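Local coordinates for protein glycoside hydrolase, GH17 family (Formosa sp. Hel1_33_131, PDB 6FCG) that probably hydrolyses internal beta-1,3-glucosidic bonds of laminarin, as an endo-laminarinase of glycoside hydrolase family 17, at residues K76-M81 and F350-E355; S97-A102 and M115-G120; Y381-L386 and G390-L395; E326-I331 and E418-K423; T279-Q284 and N334-W339. One frame throughout, in Å; residues are numbered along the deposited sequence.

Overall arrangement
Contacts 1, 2 and 5 belong to the body of a TIM barrel. Contacts 3 and 4 bring in the C-terminal part of the chain. Contacts 1 and 3 have centres about 11 Å apart and touch: Met-81 and Ile-77 lie against Phe-392. Contacts 1 and 2, with centres about 14 Å apart, touch through Met-115 beside helix 68-80. Helix 326-342 serves both contact 4 and contact 5, whose centres lie about 16 Å apart. Tyr-381 of contact 3 packs on Ala-330 of contact 4. Contacts 2 and 4 are about 34 Å apart between centres, on opposite sides of the chain's centre. In this family the substrate cleft probably lies at the carboxyl ends of the barrel strands.

Contact 1: K76-M81 and F350-E355; sequences KILHAM and FEAFDE
Phe-353 and Leu-78 bury the most surface here, and Ile-77 joins them. The Phe-353 ring reaches helix 68-80 with its far end. Its CZ lies 4.1 Å from Ile-77 CG2, and Ile-77 CD1 is almost as near to the same carbon. The two side chains meet at a slant, so both branches of the isoleucine bear on one corner of the ring. Leu-78 CG stands anti to its own carbonyl carbon (chi1 -64°), and the CD2 branch turns to the loop residues. There CD2 sits 3.7 Å from Ala-352 CB. The same CD2 is 4.2 Å from Phe-353 CE2, so this one methyl touches both neighbouring loop residues. All four residues are buried and the contact is wholly apolar. Phe-353 also meets the ring of Phe-373 and forms a cation-pi pair with Arg-397. The backbone of Ala-352 bonds to Ser-53 of strand 50-53, the strand that precedes helix 68-80. A cis peptide bond leads into Glu-351. Packing of the first barrel helix on a loop bound to the first strand is consistent with the closing seam of a (beta/alpha)8 barrel.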
# COMPACT_ATOMS: atom_id res chain seq x y z
N LYS A 76 -16.43 43.82 15.61
CA LYS A 76 -15.72 45.00 15.11
C LYS A 76 -14.88 44.64 13.89
O LYS A 76 -14.93 45.36 12.88
CB LYS A 76 -14.86 45.68 16.18
CG LYS A 76 -15.64 46.28 17.35
CD LYS A 76 -14.86 47.37 18.09
CE LYS A 76 -15.28 47.55 19.55
NZ LYS A 76 -14.23 47.24 20.54
N ILE A 77 -14.16 43.52 13.96
CA ILE A 77 -13.37 43.00 12.84
C ILE A 77 -14.23 42.73 11.59
O ILE A 77 -13.85 43.11 10.46
CB ILE A 77 -12.62 41.71 13.24
CG1 ILE A 77 -11.53 42.01 14.24
CG2 ILE A 77 -12.01 41.01 12.02
CD1 ILE A 77 -11.13 40.83 15.08
N LEU A 78 -15.36 42.06 11.77
CA LEU A 78 -16.20 41.74 10.63
C LEU A 78 -16.78 42.99 10.03
O LEU A 78 -16.93 43.09 8.80
CB LEU A 78 -17.32 40.77 11.03
CG LEU A 78 -16.87 39.38 11.49
CD1 LEU A 78 -18.09 38.53 11.79
CD2 LEU A 78 -16.00 38.70 10.45
N HIS A 79 -17.21 43.90 10.89
CA HIS A 79 -17.84 45.14 10.44
C HIS A 79 -16.86 45.99 9.63
O HIS A 79 -17.23 46.57 8.61
CB HIS A 79 -18.36 45.94 11.64
CG HIS A 79 -19.02 47.22 11.25
ND1 HIS A 79 -20.37 47.29 10.95
CD2 HIS A 79 -18.52 48.45 11.04
CE1 HIS A 79 -20.67 48.53 10.60
NE2 HIS A 79 -19.56 49.25 10.63
N ALA A 80 -15.60 46.01 10.07
CA ALA A 80 -14.53 46.72 9.36
C ALA A 80 -14.34 46.20 7.94
O ALA A 80 -14.04 46.97 7.04
CB ALA A 80 -13.23 46.61 10.14
N MET A 81 -14.55 44.89 7.75
CA MET A 81 -14.52 44.19 6.46
C MET A 81 -15.75 44.33 5.56
O MET A 81 -15.79 43.69 4.52
CB MET A 81 -14.47 42.70 6.73
CG MET A 81 -13.14 42.03 6.71
SD MET A 81 -13.44 40.27 7.00
CE MET A 81 -14.10 39.82 5.37
N PHE A 350 -18.46 30.18 4.61
CA PHE A 350 -17.94 29.45 5.75
C PHE A 350 -16.40 29.47 5.79
O PHE A 350 -15.75 28.85 4.91
CB PHE A 350 -18.44 28.01 5.74
CG PHE A 350 -18.40 27.39 7.09
CD1 PHE A 350 -19.44 27.58 7.96
CD2 PHE A 350 -17.27 26.72 7.53
CE1 PHE A 350 -19.40 27.09 9.26
CE2 PHE A 350 -17.22 26.22 8.83
CZ PHE A 350 -18.29 26.41 9.70
N GLU A 351 -15.77 30.17 6.74
CA GLU A 351 -16.40 30.88 7.88
C GLU A 351 -15.52 32.09 8.26
O GLU A 351 -14.45 32.29 7.68
CB GLU A 351 -16.71 29.94 9.07
CG GLU A 351 -15.55 29.56 9.96
CD GLU A 351 -15.86 28.73 11.18
OE1 GLU A 351 -16.57 29.16 12.12
OE2 GLU A 351 -15.30 27.62 11.19
N ALA A 352 -15.96 32.90 9.21
CA ALA A 352 -15.18 34.07 9.61
C ALA A 352 -13.84 33.69 10.24
O ALA A 352 -12.78 34.09 9.72
CB ALA A 352 -15.96 34.96 10.56
N PHE A 353 -13.89 32.91 11.31
CA PHE A 353 -12.70 32.50 12.08
C PHE A 353 -12.57 30.98 12.19
O PHE A 353 -13.54 30.28 12.35
CB PHE A 353 -12.76 33.08 13.51
CG PHE A 353 -12.82 34.59 13.58
CD1 PHE A 353 -11.66 35.34 13.64
CD2 PHE A 353 -14.04 35.25 13.55
CE1 PHE A 353 -11.70 36.71 13.67
CE2 PHE A 353 -14.09 36.65 13.58
CZ PHE A 353 -12.92 37.37 13.64
N ASP A 354 -11.36 30.48 12.12
CA ASP A 354 -11.08 29.07 12.45
C ASP A 354 -11.67 28.76 13.81
O ASP A 354 -11.57 29.55 14.75
CB ASP A 354 -9.56 28.79 12.53
CG ASP A 354 -8.89 28.77 11.18
OD1 ASP A 354 -9.58 28.74 10.15
OD2 ASP A 354 -7.65 28.81 11.15
N GLU A 355 -12.29 27.60 13.89
CA GLU A 355 -12.94 27.13 15.09
C GLU A 355 -12.39 25.75 15.43
O GLU A 355 -12.81 24.75 14.85
CB GLU A 355 -14.45 27.10 14.87
CG GLU A 355 -15.08 28.50 14.84
CD GLU A 355 -16.55 28.51 15.20
OE1 GLU A 355 -17.43 28.35 14.30
OE2 GLU A 355 -16.85 28.59 16.40

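Contact 2: S97-A102 and M115-G120; sequences SNILKA and MYMMVG
The helix bond from Ala-102 N to Asn-98 O, 2.9 Å long, spans Ile-99 and Leu-100, the two residues that receive Met-117 of the strand. The meeting itself is apolar. Met-117 starts with CG anti to the backbone N (chi1 -171°) and runs out extended as far as SD. It then bends at its last torsion, which brings the methyl CE between the two helix side chains. Met-117 CE lies 3.4 Å from Ile-99 CG2. It also lies 3.5 Å from Leu-100 CD2. The sulfur shares the leucine, with SD 3.8 Å from Leu-100 CD2. Ile-99 and Met-117 cross at about a right angle, while Leu-100 and Met-117 meet at an oblique angle. Replacing Leu-100 by an alanine would probably open a gap beside Met-117 SD and CE and leave the thioether end held on the Ile-99 side and freer to turn. Leu-100 also touches Ile-160 and Val-161, at the start of the next strand. Ile-99 reaches Leu-71 of helix 68-80. Met-117 is held in place by backbone bonds to Ile-160 and Lys-162. Strand 83-87, helix 95-109 and strand 116-121 form a beta-alpha-beta crossover, and this is the packing of its helix on its second strand, as repeated round a TIM barrel.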
# COMPACT_ATOMS: atom_id res chain seq x y z
N SER A 97 -27.33 34.00 21.63
CA SER A 97 -27.88 35.00 22.52
C SER A 97 -26.81 36.03 22.90
O SER A 97 -27.07 37.23 22.94
CB SER A 97 -28.45 34.29 23.76
OG SER A 97 -28.75 35.18 24.80
N ASN A 98 -25.61 35.56 23.19
CA ASN A 98 -24.53 36.48 23.52
C ASN A 98 -24.07 37.33 22.33
O ASN A 98 -23.65 38.47 22.54
CB ASN A 98 -23.36 35.75 24.16
CG ASN A 98 -23.72 35.19 25.52
OD1 ASN A 98 -24.53 35.76 26.25
ND2 ASN A 98 -23.11 34.10 25.88
N ILE A 99 -24.19 36.82 21.11
CA ILE A 99 -23.83 37.60 19.94
C ILE A 99 -24.82 38.75 19.80
O ILE A 99 -24.44 39.89 19.54
CB ILE A 99 -23.78 36.75 18.67
CG1 ILE A 99 -22.65 35.71 18.82
CG2 ILE A 99 -23.49 37.61 17.44
CD1 ILE A 99 -22.67 34.60 17.80
N LEU A 100 -26.09 38.45 20.00
CA LEU A 100 -27.12 39.49 19.96
C LEU A 100 -26.87 40.55 21.03
O LEU A 100 -26.96 41.74 20.72
CB LEU A 100 -28.51 38.87 20.07
CG LEU A 100 -28.94 38.03 18.86
CD1 LEU A 100 -30.11 37.13 19.18
CD2 LEU A 100 -29.27 38.91 17.65
N LYS A 101 -26.49 40.13 22.24
CA LYS A 101 -26.16 41.09 23.31
C LYS A 101 -25.00 42.00 22.93
O LYS A 101 -25.04 43.23 23.16
CB LYS A 101 -25.88 40.39 24.65
CG LYS A 101 -27.15 39.96 25.33
CD LYS A 101 -26.96 39.05 26.55
CE LYS A 101 -28.31 38.39 26.84
NZ LYS A 101 -28.28 37.53 28.03
N ALA A 102 -24.00 41.38 22.33
CA ALA A 102 -22.80 42.06 21.89
C ALA A 102 -23.11 43.07 20.82
O ALA A 102 -22.59 44.18 20.87
CB ALA A 102 -21.79 41.05 21.37
N MET A 115 -25.24 45.45 12.16
CA MET A 115 -24.98 44.03 11.96
C MET A 115 -26.30 43.32 12.10
O MET A 115 -27.01 43.54 13.08
CB MET A 115 -23.98 43.46 12.98
CG MET A 115 -23.49 42.05 12.66
SD MET A 115 -22.47 41.94 11.17
CE MET A 115 -20.97 42.74 11.73
N TYR A 116 -26.63 42.46 11.15
CA TYR A 116 -27.86 41.66 11.18
C TYR A 116 -27.56 40.19 11.34
O TYR A 116 -26.43 39.75 11.17
CB TYR A 116 -28.62 41.89 9.90
CG TYR A 116 -28.92 43.34 9.71
CD1 TYR A 116 -29.90 43.97 10.47
CD2 TYR A 116 -28.21 44.10 8.80
CE1 TYR A 116 -30.16 45.31 10.31
CE2 TYR A 116 -28.48 45.44 8.62
CZ TYR A 116 -29.46 46.04 9.36
OH TYR A 116 -29.70 47.38 9.18
N MET A 117 -28.58 39.44 11.73
CA MET A 117 -28.42 38.02 12.03
C MET A 117 -29.47 37.11 11.41
O MET A 117 -30.66 37.40 11.45
CB MET A 117 -28.41 37.80 13.53
CG MET A 117 -28.03 36.37 13.93
SD MET A 117 -27.61 36.07 15.69
CE MET A 117 -26.54 37.45 16.03
N MET A 118 -28.99 36.00 10.83
CA MET A 118 -29.78 34.82 10.44
C MET A 118 -29.63 33.83 11.57
O MET A 118 -28.55 33.31 11.77
CB MET A 118 -29.21 34.25 9.15
CG MET A 118 -29.88 32.98 8.63
SD MET A 118 -29.02 32.32 7.17
CE MET A 118 -29.87 30.76 7.03
N VAL A 119 -30.69 33.61 12.36
CA VAL A 119 -30.62 32.76 13.55
C VAL A 119 -31.03 31.35 13.21
O VAL A 119 -32.10 31.10 12.70
CB VAL A 119 -31.51 33.25 14.68
CG1 VAL A 119 -31.57 32.24 15.82
CG2 VAL A 119 -30.99 34.55 15.22
N GLY A 120 -30.14 30.42 13.54
CA GLY A 120 -30.36 28.99 13.33
C GLY A 120 -30.98 28.35 14.54
O GLY A 120 -30.47 28.47 15.66

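Contact 3: Y381-L386 and G390-L395; sequences YVLWDL and GVFEGL
Leu-386 and Val-391 close the end of helix 384-388 in a Schellman motif, with Gly-390 at positive phi (85°) as the residue that leaves the helix. Val-391 N donates to Leu-386 O over 3.3 Å. A type I turn follows from Gly-390 to Glu-393. The side chains next to this bond also meet: Leu-386 CD2 is 4.3 Å from Val-391 CG2, the apolar pair that commonly goes with the motif. The Phe-392 ring packs against Leu-386 and Leu-383. Its CE2 is 3.9 Å from Leu-386 CB, and its CZ is 4.3 Å from Leu-383 CD1. Val-391 CG1 stands over the centre of one face of the same ring. Phe-373 meets this ring edge-to-face. One backbone bond crosses between the two segments within the Schellman motif, and the rest of the contact is apolar, so packing on a single phenylalanine ties the helix end to the barrel.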
# COMPACT_ATOMS: atom_id res chain seq x y z
N TYR A 381 -4.15 34.58 3.60
CA TYR A 381 -3.86 35.17 2.30
C TYR A 381 -5.01 35.96 1.68
O TYR A 381 -4.82 37.08 1.18
CB TYR A 381 -3.38 34.11 1.30
CG TYR A 381 -3.06 34.71 -0.05
CD1 TYR A 381 -1.93 35.53 -0.22
CD2 TYR A 381 -3.90 34.52 -1.15
CE1 TYR A 381 -1.64 36.11 -1.44
CE2 TYR A 381 -3.63 35.10 -2.38
CZ TYR A 381 -2.50 35.89 -2.52
OH TYR A 381 -2.21 36.43 -3.75
N VAL A 382 -6.20 35.36 1.71
CA VAL A 382 -7.42 35.99 1.20
C VAL A 382 -7.63 37.45 1.63
O VAL A 382 -8.16 38.23 0.84
CB VAL A 382 -8.66 35.12 1.53
CG1 VAL A 382 -8.90 35.00 3.03
CG2 VAL A 382 -9.91 35.62 0.82
N LEU A 383 -7.23 37.80 2.87
CA LEU A 383 -7.41 39.16 3.43
C LEU A 383 -6.14 40.01 3.59
O LEU A 383 -6.20 41.08 4.18
CB LEU A 383 -8.09 39.08 4.81
CG LEU A 383 -9.47 38.44 4.92
CD1 LEU A 383 -10.02 38.60 6.33
CD2 LEU A 383 -10.43 39.03 3.90
N TRP A 384 -4.99 39.53 3.13
CA TRP A 384 -3.72 40.30 3.26
C TRP A 384 -3.86 41.69 2.69
O TRP A 384 -3.36 42.64 3.25
CB TRP A 384 -2.59 39.62 2.49
CG TRP A 384 -2.01 38.39 3.10
CD1 TRP A 384 -2.45 37.72 4.22
CD2 TRP A 384 -0.90 37.68 2.61
NE1 TRP A 384 -1.66 36.64 4.44
CE2 TRP A 384 -0.70 36.59 3.46
CE3 TRP A 384 -0.04 37.86 1.52
CZ2 TRP A 384 0.33 35.66 3.24
CZ3 TRP A 384 0.98 36.96 1.32
CH2 TRP A 384 1.16 35.87 2.18
N ASP A 385 -4.55 41.79 1.57
CA ASP A 385 -4.71 43.06 0.91
C ASP A 385 -5.41 44.07 1.84
O ASP A 385 -4.98 45.22 1.94
CB ASP A 385 -5.50 42.85 -0.39
CG ASP A 385 -5.27 43.94 -1.40
OD1 ASP A 385 -5.04 45.11 -1.02
OD2 ASP A 385 -5.36 43.62 -2.61
N LEU A 386 -6.46 43.63 2.52
CA LEU A 386 -7.15 44.48 3.49
C LEU A 386 -6.32 44.87 4.69
O LEU A 386 -6.48 45.98 5.20
CB LEU A 386 -8.41 43.81 4.01
CG LEU A 386 -9.52 43.52 2.99
CD1 LEU A 386 -10.79 43.02 3.69
CD2 LEU A 386 -9.86 44.73 2.13
N GLY A 390 -5.01 48.97 5.88
CA GLY A 390 -5.25 49.49 7.21
C GLY A 390 -6.66 49.27 7.77
O GLY A 390 -6.99 49.80 8.84
N VAL A 391 -7.46 48.46 7.10
CA VAL A 391 -8.85 48.20 7.48
C VAL A 391 -9.01 47.71 8.94
O VAL A 391 -10.00 48.05 9.58
CB VAL A 391 -9.51 47.20 6.48
CG1 VAL A 391 -10.89 46.72 6.94
CG2 VAL A 391 -9.66 47.86 5.11
N PHE A 392 -8.04 46.94 9.45
CA PHE A 392 -8.12 46.40 10.81
C PHE A 392 -7.26 47.13 11.80
O PHE A 392 -7.03 46.66 12.90
CB PHE A 392 -7.74 44.92 10.84
CG PHE A 392 -8.50 44.08 9.86
CD1 PHE A 392 -9.84 43.82 10.06
CD2 PHE A 392 -7.89 43.59 8.73
CE1 PHE A 392 -10.56 43.06 9.13
CE2 PHE A 392 -8.60 42.84 7.80
CZ PHE A 392 -9.93 42.58 8.00
N GLU A 393 -6.77 48.29 11.44
CA GLU A 393 -5.86 49.01 12.33
C GLU A 393 -6.56 49.46 13.66
O GLU A 393 -7.70 49.93 13.67
CB GLU A 393 -5.21 50.09 11.49
CG GLU A 393 -4.18 50.91 12.25
CD GLU A 393 -2.80 50.85 11.66
OE1 GLU A 393 -2.63 51.05 10.44
OE2 GLU A 393 -1.87 50.64 12.45
N GLY A 394 -5.89 49.20 14.78
CA GLY A 394 -6.44 49.47 16.11
C GLY A 394 -7.31 48.36 16.68
O GLY A 394 -7.70 48.43 17.85
N LEU A 395 -7.61 47.34 15.87
CA LEU A 395 -8.46 46.22 16.28
C LEU A 395 -7.62 45.08 16.74
O LEU A 395 -6.49 44.88 16.29
CB LEU A 395 -9.35 45.80 15.11
CG LEU A 395 -10.47 46.80 14.72
CD1 LEU A 395 -11.27 46.14 13.60
CD2 LEU A 395 -11.38 47.32 15.83

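Contact 4: E326-I331 and E418-K423; sequences EYKEAI and ELPPVK
The polar part is a single link from Lys-328 of helix 326-342 to Glu-418 of the C-terminal tail. Lys-328 NZ donates to Glu-418 O, the backbone carbonyl, at a modelled 2.5 Å. At this resolution the shortness of that distance should not be read as strength, and the exact placing of NZ is doubtful. The lysine chain is extended at chi2 (-164°) and then bends at its last two torsions, which brings NZ to the carbonyl. The helix belongs to the outer layer of the TIM barrel. Residues 418-421 run on from here into strand 422-423, which pairs in parallel with strand 257-258. The remaining contacts are van der Waals. Lys-328 NZ lies 4.2 Å from Pro-420 CD and 4.3 Å from Leu-419 CA, so Leu-419 and Pro-420 border the amine. Pro-420 in turn touches Val-257. The Glu-418 carboxylate faces other charges: it has a long, weak ion pair with Lys-322 and lies close to Glu-418 of the second subunit. Leu-419 packs on Leu-415 of that same subunit.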
# COMPACT_ATOMS: atom_id res chain seq x y z
N GLU A 326 -4.08 28.33 1.78
CA GLU A 326 -4.65 29.67 1.84
C GLU A 326 -4.84 30.35 0.49
O GLU A 326 -5.70 31.24 0.34
CB GLU A 326 -3.81 30.58 2.72
CG GLU A 326 -3.86 30.17 4.18
CD GLU A 326 -3.10 31.10 5.12
OE1 GLU A 326 -2.81 32.26 4.73
OE2 GLU A 326 -2.79 30.67 6.25
N TYR A 327 -4.05 29.92 -0.50
CA TYR A 327 -4.12 30.49 -1.85
C TYR A 327 -5.39 30.03 -2.56
O TYR A 327 -6.14 30.82 -3.13
CB TYR A 327 -2.86 30.12 -2.65
CG TYR A 327 -2.76 30.73 -4.04
CD1 TYR A 327 -2.82 32.11 -4.23
CD2 TYR A 327 -2.52 29.94 -5.15
CE1 TYR A 327 -2.69 32.68 -5.49
CE2 TYR A 327 -2.38 30.49 -6.42
CZ TYR A 327 -2.47 31.86 -6.58
OH TYR A 327 -2.33 32.40 -7.82
N LYS A 328 -5.62 28.72 -2.55
CA LYS A 328 -6.81 28.20 -3.19
C LYS A 328 -8.06 28.66 -2.47
O LYS A 328 -9.08 28.85 -3.11
CB LYS A 328 -6.78 26.68 -3.31
CG LYS A 328 -5.73 26.20 -4.26
CD LYS A 328 -5.99 24.76 -4.65
CE LYS A 328 -4.87 23.81 -4.26
NZ LYS A 328 -3.63 23.74 -4.99
N GLU A 329 -7.99 28.82 -1.14
CA GLU A 329 -9.10 29.38 -0.37
C GLU A 329 -9.46 30.78 -0.85
O GLU A 329 -10.64 31.10 -1.04
CB GLU A 329 -8.79 29.42 1.13
CG GLU A 329 -9.91 30.05 1.94
CD GLU A 329 -9.54 30.29 3.38
OE1 GLU A 329 -10.41 29.94 4.16
OE2 GLU A 329 -8.44 30.84 3.72
N ALA A 330 -8.44 31.61 -1.01
CA ALA A 330 -8.65 32.96 -1.51
C ALA A 330 -9.28 32.97 -2.91
O ALA A 330 -10.22 33.73 -3.17
CB ALA A 330 -7.34 33.73 -1.51
N ILE A 331 -8.77 32.14 -3.80
CA ILE A 331 -9.35 32.04 -5.13
C ILE A 331 -10.83 31.64 -5.07
O ILE A 331 -11.68 32.25 -5.73
CB ILE A 331 -8.56 31.08 -6.03
CG1 ILE A 331 -7.19 31.67 -6.34
CG2 ILE A 331 -9.32 30.82 -7.33
CD1 ILE A 331 -6.20 30.66 -6.90
N GLU A 418 0.51 23.04 -3.18
CA GLU A 418 0.68 21.99 -4.17
C GLU A 418 -0.32 22.18 -5.30
O GLU A 418 -1.34 22.83 -5.12
CB GLU A 418 0.51 20.62 -3.52
CG GLU A 418 1.51 20.40 -2.39
CD GLU A 418 1.59 18.98 -1.90
OE1 GLU A 418 1.57 18.83 -0.67
OE2 GLU A 418 1.65 18.02 -2.70
N LEU A 419 0.00 21.63 -6.47
CA LEU A 419 -0.92 21.65 -7.61
C LEU A 419 -1.97 20.55 -7.51
O LEU A 419 -1.74 19.53 -6.87
CB LEU A 419 -0.20 21.52 -8.96
CG LEU A 419 0.49 22.83 -9.35
CD1 LEU A 419 1.98 22.75 -9.07
CD2 LEU A 419 0.25 23.16 -10.81
N PRO A 420 -3.11 20.75 -8.19
CA PRO A 420 -4.08 19.66 -8.23
C PRO A 420 -3.49 18.44 -8.94
O PRO A 420 -2.57 18.57 -9.73
CB PRO A 420 -5.24 20.25 -9.02
CG PRO A 420 -5.07 21.74 -8.94
CD PRO A 420 -3.61 21.98 -8.82
N PRO A 421 -4.02 17.25 -8.64
CA PRO A 421 -3.48 16.08 -9.29
C PRO A 421 -3.75 16.09 -10.80
O PRO A 421 -4.80 16.56 -11.25
CB PRO A 421 -4.21 14.92 -8.60
CG PRO A 421 -5.52 15.51 -8.19
CD PRO A 421 -5.23 16.94 -7.86
N VAL A 422 -2.80 15.56 -11.56
CA VAL A 422 -2.93 15.38 -13.00
C VAL A 422 -3.92 14.23 -13.31
O VAL A 422 -3.87 13.20 -12.68
CB VAL A 422 -1.54 15.09 -13.62
CG1 VAL A 422 -1.67 14.58 -15.07
CG2 VAL A 422 -0.67 16.34 -13.56
N LYS A 423 -4.87 14.47 -14.22
CA LYS A 423 -5.82 13.42 -14.65
C LYS A 423 -5.86 13.29 -16.17
O LYS A 423 -5.56 14.21 -16.92
CB LYS A 423 -7.24 13.62 -14.09
CG LYS A 423 -7.24 13.70 -12.58
CD LYS A 423 -8.55 13.31 -11.92
CE LYS A 423 -8.45 13.65 -10.44
NZ LYS A 423 -9.70 13.45 -9.69

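Contact 5: T279-Q284 and N334-W339; sequences TYAVSQ and NHIREW
The indole of Trp-339 takes Val-282 CG2 over the centre of one face, 3.5 Å above the plane. This is a CH-pi contact, with the methyl 3.6 Å from the centroid of the five-membered ring and 10° off its normal. The second methyl, Val-282 CG1, lies 3.8 Å from Trp-339 NE1. At the far end of the ring system, Trp-339 CH2 approaches Ala-281 O obliquely at 4.1 Å. Trp-339 CG is anti to the backbone N (chi1 163°), which sends the indole across to the other helix. One turn earlier, Ile-336 CD1 meets Ala-281 CB at 4.3 Å. A serine replacing Trp-339 would probably strip Val-282 of its aromatic partner and open a gap between the helices. Val-282 also touches Pro-133 of the third subunit. The axes of segments 279-284 and 334-339 cross at -42° and approach to 10.9 Å; they belong to helices 266-294 and 326-342. These flank strand 301-305 in sequence, so this is the packing of neighbouring outer helices in a (beta/alpha)8 barrel.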
# COMPACT_ATOMS: atom_id res chain seq x y z
N THR A 279 -17.58 26.75 -10.84
CA THR A 279 -18.63 26.35 -11.75
C THR A 279 -19.46 25.18 -11.24
O THR A 279 -20.68 25.10 -11.48
CB THR A 279 -17.92 25.99 -13.08
OG1 THR A 279 -17.79 27.19 -13.86
CG2 THR A 279 -18.63 24.92 -13.84
N TYR A 280 -18.78 24.26 -10.57
CA TYR A 280 -19.44 23.12 -9.97
C TYR A 280 -20.48 23.56 -8.95
O TYR A 280 -21.58 23.04 -8.91
CB TYR A 280 -18.37 22.26 -9.31
CG TYR A 280 -18.82 20.95 -8.78
CD1 TYR A 280 -18.92 19.84 -9.62
CD2 TYR A 280 -19.09 20.80 -7.43
CE1 TYR A 280 -19.32 18.61 -9.12
CE2 TYR A 280 -19.49 19.58 -6.92
CZ TYR A 280 -19.61 18.48 -7.76
OH TYR A 280 -20.02 17.27 -7.23
N ALA A 281 -20.11 24.51 -8.09
CA ALA A 281 -21.04 25.09 -7.10
C ALA A 281 -22.21 25.79 -7.76
O ALA A 281 -23.35 25.65 -7.32
CB ALA A 281 -20.30 26.07 -6.16
N VAL A 282 -21.92 26.52 -8.82
CA VAL A 282 -22.95 27.22 -9.54
C VAL A 282 -23.97 26.19 -10.09
O VAL A 282 -25.17 26.41 -10.01
CB VAL A 282 -22.38 28.10 -10.69
CG1 VAL A 282 -23.52 28.80 -11.43
CG2 VAL A 282 -21.40 29.14 -10.18
N SER A 283 -23.47 25.09 -10.63
CA SER A 283 -24.34 24.02 -11.18
C SER A 283 -25.26 23.43 -10.15
O SER A 283 -26.43 23.14 -10.46
CB SER A 283 -23.52 22.87 -11.78
OG SER A 283 -23.17 23.17 -13.11
N GLN A 284 -24.72 23.20 -8.95
CA GLN A 284 -25.52 22.65 -7.85
C GLN A 284 -26.61 23.62 -7.40
O GLN A 284 -27.75 23.21 -7.17
CB GLN A 284 -24.64 22.21 -6.68
CG GLN A 284 -23.75 21.04 -7.07
CD GLN A 284 -23.10 20.34 -5.90
OE1 GLN A 284 -22.83 20.91 -4.83
NE2 GLN A 284 -22.86 19.05 -6.10
N ASN A 334 -13.11 34.55 -3.54
CA ASN A 334 -13.33 35.63 -4.52
C ASN A 334 -14.22 35.23 -5.68
O ASN A 334 -15.06 36.03 -6.10
CB ASN A 334 -12.00 36.17 -5.05
CG ASN A 334 -11.19 36.86 -3.97
OD1 ASN A 334 -11.73 37.51 -3.07
ND2 ASN A 334 -9.90 36.74 -4.05
N HIS A 335 -14.07 34.00 -6.16
CA HIS A 335 -14.98 33.50 -7.21
C HIS A 335 -16.42 33.45 -6.71
O HIS A 335 -17.35 33.78 -7.46
CB HIS A 335 -14.59 32.10 -7.72
CG HIS A 335 -13.51 32.08 -8.76
ND1 HIS A 335 -13.26 33.11 -9.65
CD2 HIS A 335 -12.65 31.09 -9.09
CE1 HIS A 335 -12.27 32.77 -10.45
NE2 HIS A 335 -11.88 31.55 -10.14
N ILE A 336 -16.61 33.01 -5.46
CA ILE A 336 -17.96 32.85 -4.88
C ILE A 336 -18.57 34.23 -4.68
O ILE A 336 -19.75 34.41 -4.93
CB ILE A 336 -17.93 32.00 -3.57
CG1 ILE A 336 -17.58 30.54 -3.88
CG2 ILE A 336 -19.26 32.05 -2.83
CD1 ILE A 336 -18.58 29.78 -4.75
N ARG A 337 -17.76 35.20 -4.23
CA ARG A 337 -18.20 36.57 -4.08
C ARG A 337 -18.63 37.17 -5.42
O ARG A 337 -19.73 37.73 -5.52
CB ARG A 337 -17.14 37.43 -3.40
CG ARG A 337 -16.97 37.17 -1.90
CD ARG A 337 -18.21 37.47 -1.07
NE ARG A 337 -17.87 37.39 0.35
CZ ARG A 337 -18.72 37.16 1.36
NH1 ARG A 337 -18.23 37.15 2.59
NH2 ARG A 337 -20.03 36.99 1.20
N GLU A 338 -17.79 37.03 -6.45
CA GLU A 338 -18.15 37.53 -7.81
C GLU A 338 -19.43 36.90 -8.36
O GLU A 338 -20.34 37.60 -8.77
CB GLU A 338 -17.02 37.32 -8.81
CG GLU A 338 -15.96 38.42 -8.79
CD GLU A 338 -14.64 37.98 -9.40
OE1 GLU A 338 -14.67 37.41 -10.53
OE2 GLU A 338 -13.58 38.19 -8.76
N TRP A 339 -19.52 35.58 -8.28
CA TRP A 339 -20.73 34.88 -8.72
C TRP A 339 -21.99 35.36 -7.98
O TRP A 339 -22.98 35.66 -8.61
CB TRP A 339 -20.59 33.35 -8.59
CG TRP A 339 -21.88 32.61 -8.63
CD1 TRP A 339 -22.88 32.76 -9.54
CD2 TRP A 339 -22.32 31.61 -7.71
NE1 TRP A 339 -23.93 31.92 -9.23
CE2 TRP A 339 -23.61 31.20 -8.11
CE3 TRP A 339 -21.75 31.01 -6.59
CZ2 TRP A 339 -24.32 30.23 -7.45
CZ3 TRP A 339 -22.46 30.02 -5.92
CH2 TRP A 339 -23.74 29.65 -6.35